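Local coordinates for protein Exo-poly-alpha-D-galacturonosidase (PDB 3JUR) that probably hydrolyses the glycosidic bonds of polygalacturonic acid (pectate) as a heat-active exopolygalacturonase of glycosyl hydrolase family 28, at residues L326-N331 and G336-I341; N359-N364 and L418-Q423. One frame throughout, in Å; residues are numbered along the deposited sequence.

Contact 1 (L326-N331 and G336-I341); sequences LRLKTN and GYMENI
L328 and T330 meet M338 in a buried apolar contact across the interior of the beta-helix, between strand 327-329, with T330 just beyond its end, and the 337-341 part of the next strand. The two axes approach no closer than 9.3 Å and are roughly antiparallel, 148° between their N-to-C directions. That spacing is too wide for backbone pairing, and each strand belongs to a different sheet, so the contact rests mainly on side chains. M338 does most of this. Its CG stands anti to the carbonyl carbon (chi1 -61°), and after a straight chi2 the chain bends at chi3, which turns CE toward the 326-331 segment. There CE lies 3.6 Å from T330 CG2 and 4.0 Å from L328 CB. The M338 side chain as a whole runs antiparallel alongside those of L328 and T330. CE also comes within 3.8 Å of K329 O, a van der Waals approach. L328 CD2 lies 4.2 Å from M338 CB and only loosely touches I341 CG1 at 4.5 Å. I301 packs on both L328 and M338 from the preceding coil, and V376 adds to L328 from the following one. Apolar side chains from strands of two sheets meet here across the core, as in the right-handed parallel beta-helix of family 28.

Contact 2 (N359-N364 and L418-Q423); sequences NLRYDN and LLEFGQ
R361 and E420 form a salt bridge at the surface, joining the loop after strand 357-359 to the corner at 420-421. Among the ionic contacts, R361 NH2 donates to E420 OE1 at 2.7 Å with an N-H...O angle of 142°, and NH1 adds a weak bond to the same OE1 at 3.0 Å. One oxygen thus takes both terminal nitrogens at the edge of the guanidinium. With both nitrogens on OE1, met on its anti side, and the planes 48° apart, this is not the flat two-oxygen pairing. E420 sends CG anti to its backbone N (chi1 -161°) and stays extended, crossing R361 at about a right angle. NH2 also donates to the carbonyl oxygen of G394, so this nitrogen is gripped twice.

Packing adds little: R361 NH2 lies at the edge of the F421 ring, near the ring plane and 3.7 Å from CD2, while E420 CG sits 3.7 Å above one face of that ring, toward its rim.

Bonds to the backbone shape the loop. The N-H of R361 is taken by N359 OD1 at 2.9 Å, from above the carbonyl plane, closing an Asx turn, and N364 N donates to R361 O at 2.9 Å.

At the corner on the 418-423 side, F421 and G422 both face G443 in a G1 beta bulge. The salt bridge is a surface link between a turn and a strand corner of separate beta-helix coils.

Contact 1 closes before contact 2 opens along the chain, and their centres lie 11 Å apart. Strands 327-329, 357-359 and 415-419 belong to one sheet, in which 327-329 and 357-359 are parallel neighbours; L328 O and N359 N, 2.9 Å apart, probably share a hydrogen bond there. Each contact also involves a strand of the long, mostly parallel multi-strand system, 337-349 in contact 1 and 422-426 in contact 2. Beyond the strands, N331 ND2 probably bonds to Y362 O at 2.8 Å, and T330 CG2 packs on L360 CG. Contact 1 spans the interior between sheets, whereas contact 2 runs along the outside across later coils; together they tie coils of the beta-helix inside and at the surface.

Contact 1 (L326-N331 and G336-I341)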
# COMPACT_ATOMS: atom_id res chain seq x y z
N LEU D 326 0.95 -11.24 -21.38
CA LEU D 326 -0.26 -11.84 -21.94
C LEU D 326 -0.87 -10.85 -22.93
O LEU D 326 -1.10 -9.68 -22.59
CB LEU D 326 -1.27 -12.17 -20.83
CG LEU D 326 -2.66 -12.70 -21.25
CD1 LEU D 326 -2.59 -14.07 -21.97
CD2 LEU D 326 -3.62 -12.79 -20.06
N ARG D 327 -1.14 -11.33 -24.13
CA ARG D 327 -1.62 -10.49 -25.22
C ARG D 327 -2.73 -11.19 -26.00
O ARG D 327 -2.53 -12.28 -26.52
CB ARG D 327 -0.44 -10.19 -26.14
CG ARG D 327 -0.69 -9.14 -27.21
CD ARG D 327 0.52 -9.06 -28.14
NE ARG D 327 0.50 -7.82 -28.92
CZ ARG D 327 1.29 -7.59 -29.96
NH1 ARG D 327 2.16 -8.52 -30.36
NH2 ARG D 327 1.20 -6.44 -30.62
N LEU D 328 -3.92 -10.58 -26.04
CA LEU D 328 -5.00 -11.02 -26.93
C LEU D 328 -5.26 -9.96 -28.01
O LEU D 328 -5.47 -8.78 -27.71
CB LEU D 328 -6.28 -11.34 -26.13
CG LEU D 328 -6.36 -12.64 -25.32
CD1 LEU D 328 -5.38 -12.68 -24.15
CD2 LEU D 328 -7.76 -12.89 -24.81
N LYS D 329 -5.20 -10.39 -29.28
CA LYS D 329 -5.35 -9.50 -30.44
C LYS D 329 -6.44 -10.01 -31.37
O LYS D 329 -6.46 -11.19 -31.73
CB LYS D 329 -4.07 -9.46 -31.29
CG LYS D 329 -2.76 -9.44 -30.56
CD LYS D 329 -1.60 -9.32 -31.53
CE LYS D 329 -1.13 -10.69 -32.03
NZ LYS D 329 0.18 -10.58 -32.74
N THR D 330 -7.32 -9.10 -31.79
CA THR D 330 -8.36 -9.40 -32.77
C THR D 330 -8.93 -8.09 -33.30
O THR D 330 -8.55 -7.01 -32.85
CB THR D 330 -9.48 -10.27 -32.16
OG1 THR D 330 -10.42 -10.65 -33.18
CG2 THR D 330 -10.22 -9.51 -31.03
N ASN D 331 -9.84 -8.18 -34.27
CA ASN D 331 -10.59 -7.03 -34.77
C ASN D 331 -11.91 -7.48 -35.40
O ASN D 331 -12.19 -8.68 -35.46
CB ASN D 331 -9.76 -6.19 -35.74
CG ASN D 331 -9.31 -6.98 -36.97
OD1 ASN D 331 -10.04 -7.82 -37.49
ND2 ASN D 331 -8.11 -6.68 -37.45
N GLY D 336 -15.08 -15.06 -34.98
CA GLY D 336 -14.56 -16.07 -34.07
C GLY D 336 -14.64 -15.66 -32.62
O GLY D 336 -15.45 -14.79 -32.25
N TYR D 337 -13.81 -16.29 -31.79
CA TYR D 337 -13.81 -16.04 -30.35
C TYR D 337 -12.44 -16.30 -29.72
O TYR D 337 -11.61 -17.01 -30.28
CB TYR D 337 -14.89 -16.89 -29.64
CG TYR D 337 -14.75 -18.38 -29.87
CD1 TYR D 337 -13.90 -19.15 -29.07
CD2 TYR D 337 -15.46 -19.02 -30.89
CE1 TYR D 337 -13.77 -20.52 -29.27
CE2 TYR D 337 -15.33 -20.40 -31.11
CZ TYR D 337 -14.47 -21.14 -30.29
OH TYR D 337 -14.32 -22.49 -30.48
N MET D 338 -12.22 -15.68 -28.56
CA MET D 338 -11.15 -16.05 -27.64
C MET D 338 -11.81 -16.12 -26.28
O MET D 338 -12.42 -15.14 -25.83
CB MET D 338 -10.01 -15.01 -27.64
CG MET D 338 -9.34 -14.85 -29.00
SD MET D 338 -8.00 -13.64 -29.02
CE MET D 338 -8.92 -12.12 -28.98
N GLU D 339 -11.75 -17.28 -25.64
CA GLU D 339 -12.44 -17.49 -24.37
C GLU D 339 -11.86 -18.64 -23.55
O GLU D 339 -11.28 -19.57 -24.11
CB GLU D 339 -13.95 -17.69 -24.58
CG GLU D 339 -14.34 -18.93 -25.36
CD GLU D 339 -15.85 -19.10 -25.45
OE1 GLU D 339 -16.57 -18.08 -25.43
OE2 GLU D 339 -16.31 -20.26 -25.55
N ASN D 340 -12.05 -18.57 -22.24
CA ASN D 340 -11.49 -19.55 -21.32
C ASN D 340 -9.98 -19.64 -21.47
O ASN D 340 -9.43 -20.71 -21.79
CB ASN D 340 -12.16 -20.93 -21.48
CG ASN D 340 -13.29 -21.15 -20.49
OD1 ASN D 340 -13.63 -20.27 -19.70
ND2 ASN D 340 -13.87 -22.35 -20.52
N ILE D 341 -9.32 -18.50 -21.29
CA ILE D 341 -7.87 -18.41 -21.33
C ILE D 341 -7.40 -18.21 -19.89
O ILE D 341 -7.86 -17.29 -19.20
CB ILE D 341 -7.38 -17.22 -22.24
CG1 ILE D 341 -8.13 -17.19 -23.58
CG2 ILE D 341 -5.85 -17.28 -22.45
CD1 ILE D 341 -7.93 -18.43 -24.49

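Contact 2 (N359-N364 and L418-Q423)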
# COMPACT_ATOMS: atom_id res chain seq x y z
N ASN D 359 -6.78 -6.33 -27.01
CA ASN D 359 -7.01 -5.33 -28.05
C ASN D 359 -7.96 -5.85 -29.13
O ASN D 359 -7.66 -6.86 -29.80
CB ASN D 359 -5.67 -4.92 -28.67
CG ASN D 359 -5.81 -3.79 -29.68
OD1 ASN D 359 -6.85 -3.12 -29.76
ND2 ASN D 359 -4.76 -3.57 -30.47
N LEU D 360 -9.10 -5.17 -29.29
CA LEU D 360 -10.06 -5.56 -30.33
C LEU D 360 -10.00 -4.62 -31.54
O LEU D 360 -10.92 -4.62 -32.37
CB LEU D 360 -11.49 -5.66 -29.77
CG LEU D 360 -11.91 -6.97 -29.10
CD1 LEU D 360 -11.14 -7.25 -27.81
CD2 LEU D 360 -13.42 -6.95 -28.85
N ARG D 361 -8.92 -3.85 -31.63
CA ARG D 361 -8.71 -2.91 -32.74
C ARG D 361 -7.41 -3.19 -33.48
O ARG D 361 -6.77 -2.27 -33.99
CB ARG D 361 -8.69 -1.47 -32.22
CG ARG D 361 -10.00 -0.99 -31.65
CD ARG D 361 -9.74 0.14 -30.68
NE ARG D 361 -10.71 0.13 -29.59
CZ ARG D 361 -10.72 1.01 -28.59
NH1 ARG D 361 -9.81 1.97 -28.53
NH2 ARG D 361 -11.66 0.91 -27.65
N TYR D 362 -7.02 -4.46 -33.55
CA TYR D 362 -5.78 -4.88 -34.19
C TYR D 362 -5.66 -4.39 -35.64
O TYR D 362 -6.58 -4.57 -36.44
CB TYR D 362 -5.66 -6.40 -34.15
CG TYR D 362 -4.34 -6.89 -34.65
CD1 TYR D 362 -3.19 -6.78 -33.86
CD2 TYR D 362 -4.22 -7.46 -35.92
CE1 TYR D 362 -1.97 -7.22 -34.32
CE2 TYR D 362 -2.99 -7.91 -36.38
CZ TYR D 362 -1.87 -7.79 -35.57
OH TYR D 362 -0.66 -8.24 -36.01
N ASP D 363 -4.50 -3.79 -35.95
CA ASP D 363 -4.20 -3.17 -37.27
C ASP D 363 -5.16 -2.05 -37.69
O ASP D 363 -5.15 -1.61 -38.84
CB ASP D 363 -4.12 -4.22 -38.41
CG ASP D 363 -2.79 -4.98 -38.43
OD1 ASP D 363 -1.88 -4.68 -37.63
OD2 ASP D 363 -2.65 -5.89 -39.28
N ASN D 364 -5.98 -1.58 -36.74
CA ASN D 364 -7.00 -0.55 -37.00
C ASN D 364 -7.92 -0.88 -38.18
O ASN D 364 -8.28 -0.01 -38.97
CB ASN D 364 -6.37 0.84 -37.18
CG ASN D 364 -5.71 1.34 -35.91
OD1 ASN D 364 -6.31 2.09 -35.14
ND2 ASN D 364 -4.47 0.91 -35.68
N LEU D 418 -5.87 0.93 -18.23
CA LEU D 418 -6.57 1.59 -19.31
C LEU D 418 -7.67 0.63 -19.72
O LEU D 418 -7.39 -0.49 -20.15
CB LEU D 418 -5.64 1.94 -20.48
CG LEU D 418 -6.27 2.69 -21.66
CD1 LEU D 418 -5.23 3.48 -22.45
CD2 LEU D 418 -6.97 1.72 -22.60
N LEU D 419 -8.91 1.07 -19.55
CA LEU D 419 -10.07 0.27 -19.92
C LEU D 419 -10.99 1.08 -20.82
O LEU D 419 -11.36 2.20 -20.48
CB LEU D 419 -10.85 -0.20 -18.68
CG LEU D 419 -12.07 -1.09 -18.94
CD1 LEU D 419 -11.65 -2.51 -19.37
CD2 LEU D 419 -13.01 -1.15 -17.73
N GLU D 420 -11.35 0.51 -21.96
CA GLU D 420 -12.37 1.10 -22.81
C GLU D 420 -13.25 0.00 -23.39
O GLU D 420 -12.76 -0.91 -24.08
CB GLU D 420 -11.77 1.98 -23.92
CG GLU D 420 -12.81 2.96 -24.50
CD GLU D 420 -12.28 3.84 -25.63
OE1 GLU D 420 -11.61 3.33 -26.56
OE2 GLU D 420 -12.56 5.05 -25.60
N PHE D 421 -14.55 0.10 -23.11
CA PHE D 421 -15.53 -0.90 -23.56
C PHE D 421 -15.18 -2.30 -23.06
O PHE D 421 -14.98 -3.25 -23.83
CB PHE D 421 -15.70 -0.87 -25.08
CG PHE D 421 -16.03 0.50 -25.63
CD1 PHE D 421 -17.13 1.22 -25.16
CD2 PHE D 421 -15.26 1.06 -26.65
CE1 PHE D 421 -17.45 2.48 -25.68
CE2 PHE D 421 -15.57 2.32 -27.18
CZ PHE D 421 -16.67 3.03 -26.69
N GLY D 422 -15.09 -2.43 -21.74
CA GLY D 422 -14.74 -3.68 -21.11
C GLY D 422 -15.34 -3.82 -19.73
O GLY D 422 -15.84 -2.85 -19.15
N GLN D 423 -15.26 -5.04 -19.21
CA GLN D 423 -15.75 -5.38 -17.89
C GLN D 423 -14.56 -6.04 -17.17
O GLN D 423 -14.12 -7.11 -17.56
CB GLN D 423 -16.93 -6.35 -18.03
CG GLN D 423 -17.64 -6.75 -16.74
CD GLN D 423 -18.58 -7.94 -16.93
OE1 GLN D 423 -18.25 -8.89 -17.64
NE2 GLN D 423 -19.75 -7.88 -16.30